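Local coordinates for protein endo-N-acetyl-beta-D-glucosaminidase (PDB 4AC1) that hydrolyses the core of N-linked glycans between its two N-acetylglucosamines, as a family 18 glycoside hydrolase that deglycosylates the secreted cellulases of Hypocrea jecorina, at residues R4-F9 against A32-I37; L36-F41 against V76-M81; D149-L154 against D182-N187. All coordinates share one frame; numbering follows the deposited sequence.

Contact 1. Residues R4-F9 against A32-I37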
# COMPACT_ATOMS: atom_id res chain seq x y z
N ARG A 4 4.38 4.94 -10.64
CA ARG A 4 3.31 5.24 -9.67
C ARG A 4 3.88 6.06 -8.52
O ARG A 4 5.06 5.91 -8.16
CB ARG A 4 2.71 3.95 -9.13
CG ARG A 4 2.24 2.99 -10.22
CD ARG A 4 1.71 1.71 -9.61
NE ARG A 4 1.46 0.65 -10.60
CZ ARG A 4 2.35 -0.25 -10.99
NH1 ARG A 4 3.59 -0.21 -10.54
NH2 ARG A 4 2.01 -1.21 -11.84
N LEU A 5 3.06 6.95 -7.97
CA LEU A 5 3.37 7.62 -6.73
C LEU A 5 2.21 7.36 -5.80
O LEU A 5 1.08 7.82 -6.04
CB LEU A 5 3.58 9.13 -6.91
CG LEU A 5 3.84 9.93 -5.62
CD1 LEU A 5 5.07 9.40 -4.85
CD2 LEU A 5 3.98 11.42 -5.91
N ILE A 6 2.48 6.62 -4.73
CA ILE A 6 1.46 6.06 -3.87
C ILE A 6 1.68 6.57 -2.46
O ILE A 6 2.80 6.55 -1.97
CB ILE A 6 1.60 4.53 -3.86
CG1 ILE A 6 1.38 3.96 -5.27
CG2 ILE A 6 0.66 3.88 -2.83
CD1 ILE A 6 2.30 2.82 -5.62
N VAL A 7 0.62 7.05 -1.82
CA VAL A 7 0.70 7.54 -0.44
C VAL A 7 -0.30 6.77 0.42
O VAL A 7 -1.51 6.71 0.09
CB VAL A 7 0.39 9.04 -0.36
CG1 VAL A 7 0.18 9.49 1.11
CG2 VAL A 7 1.49 9.85 -1.03
N TYR A 8 0.20 6.16 1.49
CA TYR A 8 -0.64 5.57 2.52
C TYR A 8 -1.15 6.64 3.48
O TYR A 8 -0.38 7.50 3.93
CB TYR A 8 0.13 4.53 3.31
CG TYR A 8 0.38 3.20 2.61
CD1 TYR A 8 1.51 2.98 1.81
CD2 TYR A 8 -0.52 2.14 2.76
CE1 TYR A 8 1.71 1.76 1.18
CE2 TYR A 8 -0.32 0.91 2.14
CZ TYR A 8 0.80 0.73 1.35
OH TYR A 8 1.03 -0.48 0.74
N PHE A 9 -2.45 6.56 3.78
CA PHE A 9 -3.15 7.55 4.59
C PHE A 9 -3.82 6.80 5.74
O PHE A 9 -4.95 6.31 5.60
CB PHE A 9 -4.18 8.26 3.69
CG PHE A 9 -4.88 9.44 4.32
CD1 PHE A 9 -4.28 10.69 4.37
CD2 PHE A 9 -6.17 9.30 4.83
CE1 PHE A 9 -4.95 11.78 4.95
CE2 PHE A 9 -6.84 10.37 5.41
CZ PHE A 9 -6.23 11.62 5.46
N ALA A 32 2.33 14.50 -8.74
CA ALA A 32 1.72 13.54 -9.65
C ALA A 32 1.33 12.30 -8.87
O ALA A 32 1.88 11.21 -9.08
CB ALA A 32 2.68 13.20 -10.81
N LEU A 33 0.39 12.47 -7.94
CA LEU A 33 -0.08 11.36 -7.14
C LEU A 33 -0.91 10.43 -8.00
O LEU A 33 -1.82 10.89 -8.68
CB LEU A 33 -0.95 11.86 -5.99
CG LEU A 33 -1.42 10.80 -5.00
CD1 LEU A 33 -0.25 10.32 -4.16
CD2 LEU A 33 -2.51 11.35 -4.12
N THR A 34 -0.59 9.14 -8.03
CA THR A 34 -1.41 8.20 -8.80
C THR A 34 -2.37 7.39 -7.93
O THR A 34 -3.44 7.02 -8.40
CB THR A 34 -0.55 7.27 -9.66
OG1 THR A 34 0.32 6.52 -8.81
CG2 THR A 34 0.28 8.07 -10.65
N HIS A 35 -2.00 7.12 -6.67
CA HIS A 35 -2.80 6.27 -5.80
C HIS A 35 -2.79 6.78 -4.38
O HIS A 35 -1.72 7.13 -3.86
CB HIS A 35 -2.24 4.84 -5.81
CG HIS A 35 -2.25 4.21 -7.15
ND1 HIS A 35 -1.28 4.46 -8.10
CD2 HIS A 35 -3.16 3.41 -7.75
CE1 HIS A 35 -1.58 3.81 -9.21
NE2 HIS A 35 -2.72 3.18 -9.02
N LEU A 36 -3.95 6.77 -3.72
CA LEU A 36 -4.08 7.11 -2.32
C LEU A 36 -4.65 5.87 -1.65
O LEU A 36 -5.74 5.40 -2.06
CB LEU A 36 -5.00 8.32 -2.13
CG LEU A 36 -5.16 8.99 -0.75
CD1 LEU A 36 -5.95 8.15 0.25
CD2 LEU A 36 -3.82 9.45 -0.14
N ILE A 37 -3.95 5.32 -0.65
CA ILE A 37 -4.37 4.09 0.02
C ILE A 37 -4.88 4.42 1.43
O ILE A 37 -4.10 4.75 2.33
CB ILE A 37 -3.24 3.01 0.05
CG1 ILE A 37 -2.73 2.73 -1.38
CG2 ILE A 37 -3.77 1.72 0.69
CD1 ILE A 37 -1.65 1.66 -1.48
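The β-α-β unit that opens the chain sets I6, V7 and Y8 beside H35, L36 and I37 as parallel strands. V7 N donates to H35 O, I37 N to V7 O and F9 N to I37 O. Before this ladder, T34 takes part with its side chain: OG1 accepts L5 N at 2.9 Å, a bond bent to 145°. L5 O is gripped twice, by T34 N in the carbonyl plane at 2.9 Å and by H35 N tilted out of it. T34 OG1 also shares a hydrogen bond with H35 ND1 (2.7 Å), which helps fix the turn of the imidazole. R4 CD packs obliquely by that ring, at CE1. These strands are the first two of the (β/α)8 barrel of family 18. I6, Y8, H35 and I37 face its interior. V7 lies on the outer side, where its CG2 meets L33 CD1 at 3.6 Å and W271 of helix 270-279 covers it. On the inner side Y8 and I37 lie side by side. I37 CD1 sits over a face of the Y8 ring, 4.1 Å from the centroid. The extended end of I37 (chi2 -178°) presses CD1 against I6 CG2 at a tight 3.5 Å. Y8 OH bonds to D123 OD2. Trimming Y8 to an alanine would probably leave I37 CD1 without the ring it rests on and D123 without its hydroxyl partner.

Contact 2. Residues L36-F41 against V76-M81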
# COMPACT_ATOMS: atom_id res chain seq x y z
N LEU A 36 -3.95 6.77 -3.72
CA LEU A 36 -4.08 7.11 -2.32
C LEU A 36 -4.65 5.87 -1.65
O LEU A 36 -5.74 5.40 -2.06
CB LEU A 36 -5.00 8.32 -2.13
CG LEU A 36 -5.16 8.99 -0.75
CD1 LEU A 36 -5.95 8.15 0.25
CD2 LEU A 36 -3.82 9.45 -0.14
N ILE A 37 -3.95 5.32 -0.65
CA ILE A 37 -4.37 4.09 0.02
C ILE A 37 -4.88 4.42 1.43
O ILE A 37 -4.10 4.75 2.33
CB ILE A 37 -3.24 3.01 0.05
CG1 ILE A 37 -2.73 2.73 -1.38
CG2 ILE A 37 -3.77 1.72 0.69
CD1 ILE A 37 -1.65 1.66 -1.48
N VAL A 38 -6.20 4.35 1.59
CA VAL A 38 -6.87 4.57 2.87
C VAL A 38 -6.68 3.31 3.71
O VAL A 38 -6.95 2.20 3.25
CB VAL A 38 -8.37 4.87 2.68
CG1 VAL A 38 -9.10 4.99 4.03
CG2 VAL A 38 -8.53 6.16 1.87
N CYS A 39 -6.22 3.49 4.95
CA CYS A 39 -5.82 2.35 5.78
C CYS A 39 -5.87 2.73 7.26
O CYS A 39 -6.00 3.90 7.58
CB CYS A 39 -4.41 1.88 5.38
SG CYS A 39 -3.09 3.11 5.56
N SER A 40 -5.77 1.76 8.18
CA SER A 40 -5.76 0.33 7.91
C SER A 40 -7.10 -0.28 8.25
O SER A 40 -7.61 -0.13 9.36
CB SER A 40 -4.68 -0.38 8.72
OG SER A 40 -3.39 0.11 8.38
N PHE A 41 -7.69 -0.98 7.28
CA PHE A 41 -8.88 -1.79 7.54
C PHE A 41 -8.49 -3.02 8.37
O PHE A 41 -7.39 -3.56 8.22
CB PHE A 41 -9.57 -2.19 6.23
CG PHE A 41 -10.28 -1.05 5.54
CD1 PHE A 41 -11.61 -0.77 5.84
CD2 PHE A 41 -9.63 -0.27 4.60
CE1 PHE A 41 -12.29 0.27 5.19
CE2 PHE A 41 -10.29 0.78 3.96
CZ PHE A 41 -11.62 1.05 4.25
N VAL A 76 -6.76 10.49 -9.30
CA VAL A 76 -6.13 9.60 -8.33
C VAL A 76 -6.98 8.35 -8.18
O VAL A 76 -8.21 8.44 -8.15
CB VAL A 76 -5.97 10.30 -6.96
CG1 VAL A 76 -5.32 9.36 -5.93
CG2 VAL A 76 -5.15 11.56 -7.11
N LYS A 77 -6.35 7.19 -8.10
CA LYS A 77 -7.07 5.96 -7.78
C LYS A 77 -7.09 5.81 -6.27
O LYS A 77 -6.03 5.83 -5.61
CB LYS A 77 -6.40 4.75 -8.43
CG LYS A 77 -6.26 4.81 -9.95
CD LYS A 77 -7.58 5.00 -10.66
CE LYS A 77 -7.36 5.12 -12.16
NZ LYS A 77 -8.49 4.51 -12.92
N VAL A 78 -8.28 5.66 -5.70
CA VAL A 78 -8.41 5.53 -4.26
C VAL A 78 -8.61 4.06 -3.92
O VAL A 78 -9.57 3.43 -4.36
CB VAL A 78 -9.55 6.43 -3.69
CG1 VAL A 78 -9.76 6.16 -2.20
CG2 VAL A 78 -9.20 7.90 -3.90
N MET A 79 -7.69 3.53 -3.11
CA MET A 79 -7.68 2.14 -2.70
C MET A 79 -7.83 2.05 -1.19
O MET A 79 -7.69 3.06 -0.48
CB MET A 79 -6.34 1.50 -3.04
CG MET A 79 -6.02 1.47 -4.51
SD MET A 79 -4.34 0.93 -4.89
CE MET A 79 -4.36 -0.77 -4.27
N GLY A 80 -8.08 0.85 -0.69
CA GLY A 80 -7.94 0.55 0.72
C GLY A 80 -6.75 -0.35 0.94
O GLY A 80 -6.23 -0.95 -0.03
N MET A 81 -6.30 -0.45 2.20
CA MET A 81 -5.40 -1.52 2.62
C MET A 81 -6.02 -2.16 3.83
O MET A 81 -6.56 -1.47 4.71
CB MET A 81 -4.01 -0.99 2.94
CG MET A 81 -3.07 -2.03 3.54
SD MET A 81 -3.04 -2.02 5.36
CE MET A 81 -1.81 -0.73 5.63
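I37 CG2 fits tightly against the neighbouring strand, 3.5 Å from M81 CB and 3.6 Å from G80 C. The I37 and M81 side chains cross at about a right angle. M81 starts with CG anti to its backbone nitrogen (chi1 173°), then bends at both following torsions. This folds its methyl back over the 36-41 strand, so that CE touches C39 CB at 3.7 Å and S40 OG at 3.3 Å. The polar partner of S40 OG is Q10 NE2. Here the second and third strands of the (β/α)8 barrel run parallel. L36 N donates to K77 O, M79 N to L36 O (nearly straight), V38 N to M79 O, and M81 N to V38 O. The peptide between C39 and S40 is cis, and the ladder skips a residue there: M81 O accepts F41 N (2.8 Å), while S40 N bonds to N52 OD1. M81 O also lies at the edge of the F41 ring, 3.3 Å from CD2. The ring reaches back toward G80, where a β-carbon would crowd CE2. M81 also touches D123 and D125 on the next strand, the two aspartates of the DxDxE motif of family 18. The start of the strands and the outer face are looser. L36 CB and V76 CG1 are 4.0 Å apart at the start, and on the outer face V38 CG2 approaches V78 CG1 only to 4.3 Å. K77 is exposed, its side chain turned from the 36-41 strand; its carbonyl makes the bond to L36.

Contact 3. Residues D149-L154 against D182-N187. With ZN (zinc ion), chain M; ZN (zinc ion), chain K.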
# COMPACT_ATOMS: atom_id res chain seq x y z
N ASP A 149 -9.88 -5.12 -13.73
CA ASP A 149 -9.38 -3.74 -13.61
C ASP A 149 -9.39 -3.23 -12.17
O ASP A 149 -8.86 -2.15 -11.91
CB ASP A 149 -10.13 -2.79 -14.55
CG ASP A 149 -9.82 -3.04 -16.02
OD1 ASP A 149 -8.84 -2.46 -16.53
OD2 ASP A 149 -10.57 -3.79 -16.66
N PHE A 150 -9.97 -3.99 -11.24
CA PHE A 150 -9.82 -3.73 -9.80
C PHE A 150 -8.35 -3.90 -9.41
O PHE A 150 -7.70 -4.82 -9.89
CB PHE A 150 -10.68 -4.70 -9.01
CG PHE A 150 -10.77 -4.39 -7.54
CD1 PHE A 150 -11.52 -3.31 -7.09
CD2 PHE A 150 -10.14 -5.21 -6.60
CE1 PHE A 150 -11.62 -3.02 -5.73
CE2 PHE A 150 -10.24 -4.92 -5.23
CZ PHE A 150 -10.97 -3.82 -4.80
N LEU A 151 -7.82 -2.99 -8.60
CA LEU A 151 -6.40 -3.06 -8.25
C LEU A 151 -6.19 -3.97 -7.06
O LEU A 151 -6.84 -3.82 -6.04
CB LEU A 151 -5.82 -1.67 -7.98
CG LEU A 151 -5.84 -0.75 -9.20
CD1 LEU A 151 -5.38 0.64 -8.81
CD2 LEU A 151 -5.01 -1.30 -10.37
N ILE A 152 -5.30 -4.95 -7.20
CA ILE A 152 -4.95 -5.83 -6.10
C ILE A 152 -3.44 -5.76 -5.90
O ILE A 152 -2.68 -6.05 -6.82
CB ILE A 152 -5.39 -7.29 -6.34
CG1 ILE A 152 -6.92 -7.37 -6.54
CG2 ILE A 152 -4.98 -8.19 -5.16
CD1 ILE A 152 -7.47 -8.75 -6.87
N THR A 153 -3.03 -5.36 -4.70
CA THR A 153 -1.61 -5.25 -4.41
C THR A 153 -1.29 -5.95 -3.08
O THR A 153 -2.19 -6.29 -2.32
CB THR A 153 -1.15 -3.77 -4.38
OG1 THR A 153 -1.83 -3.08 -3.33
CG2 THR A 153 -1.49 -3.08 -5.68
N LEU A 154 -0.01 -6.19 -2.85
CA LEU A 154 0.46 -6.65 -1.54
C LEU A 154 1.61 -5.76 -1.11
O LEU A 154 2.15 -5.01 -1.93
CB LEU A 154 0.87 -8.12 -1.58
CG LEU A 154 -0.28 -9.10 -1.85
CD1 LEU A 154 -0.42 -9.41 -3.35
CD2 LEU A 154 -0.13 -10.35 -1.00
N ASP A 182 -2.85 -11.71 -11.40
CA ASP A 182 -3.96 -11.09 -10.66
C ASP A 182 -3.46 -9.97 -9.74
O ASP A 182 -4.26 -9.30 -9.09
CB ASP A 182 -4.67 -12.11 -9.78
CG ASP A 182 -5.23 -13.29 -10.56
OD1 ASP A 182 -5.43 -13.21 -11.79
OD2 ASP A 182 -5.48 -14.32 -9.90
N ILE A 183 -2.15 -9.78 -9.67
CA ILE A 183 -1.55 -8.83 -8.73
C ILE A 183 -0.96 -7.70 -9.55
O ILE A 183 -0.14 -7.94 -10.43
CB ILE A 183 -0.48 -9.51 -7.86
CG1 ILE A 183 -1.12 -10.56 -6.93
CG2 ILE A 183 0.31 -8.47 -7.07
CD1 ILE A 183 -0.13 -11.56 -6.37
N ASP A 184 -1.37 -6.48 -9.27
CA ASP A 184 -0.92 -5.34 -10.06
C ASP A 184 0.49 -4.88 -9.72
O ASP A 184 1.25 -4.55 -10.63
CB ASP A 184 -1.94 -4.20 -10.03
CG ASP A 184 -3.25 -4.62 -10.61
OD1 ASP A 184 -3.34 -4.70 -11.86
OD2 ASP A 184 -4.18 -4.96 -9.86
N TRP A 185 0.82 -4.86 -8.43
CA TRP A 185 2.19 -4.54 -8.00
C TRP A 185 2.39 -4.88 -6.53
O TRP A 185 1.44 -5.22 -5.81
CB TRP A 185 2.58 -3.07 -8.29
CG TRP A 185 1.96 -2.05 -7.38
CD1 TRP A 185 2.44 -1.64 -6.17
CD2 TRP A 185 0.76 -1.30 -7.62
NE1 TRP A 185 1.62 -0.69 -5.63
CE2 TRP A 185 0.59 -0.45 -6.50
CE3 TRP A 185 -0.19 -1.26 -8.65
CZ2 TRP A 185 -0.50 0.41 -6.37
CZ3 TRP A 185 -1.26 -0.39 -8.53
CH2 TRP A 185 -1.41 0.43 -7.39
N TYR A 186 3.66 -4.78 -6.12
CA TYR A 186 4.08 -5.02 -4.75
C TYR A 186 4.59 -3.72 -4.14
O TYR A 186 5.56 -3.12 -4.64
CB TYR A 186 5.18 -6.10 -4.73
CG TYR A 186 4.76 -7.42 -5.34
CD1 TYR A 186 4.06 -8.36 -4.57
CD2 TYR A 186 5.05 -7.74 -6.67
CE1 TYR A 186 3.65 -9.56 -5.12
CE2 TYR A 186 4.65 -8.96 -7.22
CZ TYR A 186 3.96 -9.86 -6.43
OH TYR A 186 3.56 -11.06 -6.99
N ASN A 187 3.91 -3.27 -3.09
CA ASN A 187 4.32 -2.11 -2.31
C ASN A 187 5.44 -2.56 -1.40
O ASN A 187 5.22 -3.02 -0.28
CB ASN A 187 3.13 -1.61 -1.48
CG ASN A 187 2.06 -0.99 -2.34
OD1 ASN A 187 2.31 0.01 -3.01
ND2 ASN A 187 0.87 -1.60 -2.33
ZN ZN M . -9.23 -3.63 -18.50
ZN ZN K . -5.89 -15.66 -11.23
O HOH W 1 -3.89 -16.44 -11.51
O HOH W 2 -6.77 -17.43 -11.26
O HOH W 3 -5.77 -16.81 -9.16
O HOH W 4 -8.02 -14.89 -11.62
O HOH W 5 -7.96 -2.08 -19.39
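T153 and W185 lie side by side where the fifth and sixth strands of the (β/α)8 barrel meet. T153 CG2 stands almost squarely over the indole, 3.4 Å from the centroid of its six-membered ring and 12° off the normal. With chi1 at 63°, T153 directs CG2 to the indole and OG1 to D123 OD1. L151 CD1 comes instead to the edge of the indole, at CH2. W185 NE1 bonds to N187 OD1 at 2.8 Å. The acceptor is in the indole plane, but the donor stands 52° out of the amide carbonyl plane, off the lone pairs. D184 crosses L151 at about a right angle. Its OD2 uses the anti lone pair to take I152 N (2.9 Å, nearly straight) and forms a salt bridge with R143. D184 N returns a bond to I152 O. L154 CD1 meets I183 CD1 crosswise at 3.7 Å on the outer side. W185 N is buried with no partner in the model. D149 uses both oxygens evenly, each 2.3 Å from its zinc, which also holds a water and a ligand outside the segments. D182, with four waters, is lopsided: OD2 is at 1.9 Å and OD1 at 2.6 Å from the other zinc.

Overall arrangement
All three contacts are mainly buried and lie in the wall of one barrel. Contacts 1 and 2 share strand 35-42, which pairs on its two edges with 4-9 and 77-83. Contact 3 joins two later strands. The interior brings them together: W185 packs against R4, I6, H35 and M79, and M79 also touches T153. The hydrogen bonds across contact 2 are all between backbone atoms, its ladder breaks step at a cis peptide, and its inward contacts are aliphatic and methionine. Contact 1 adds a threonine to the ladder. Contact 3 uses an aspartate for this and has a weak bond at L154 N. Only contact 3 includes zinc ligands, D149 and D182, at its outer ends.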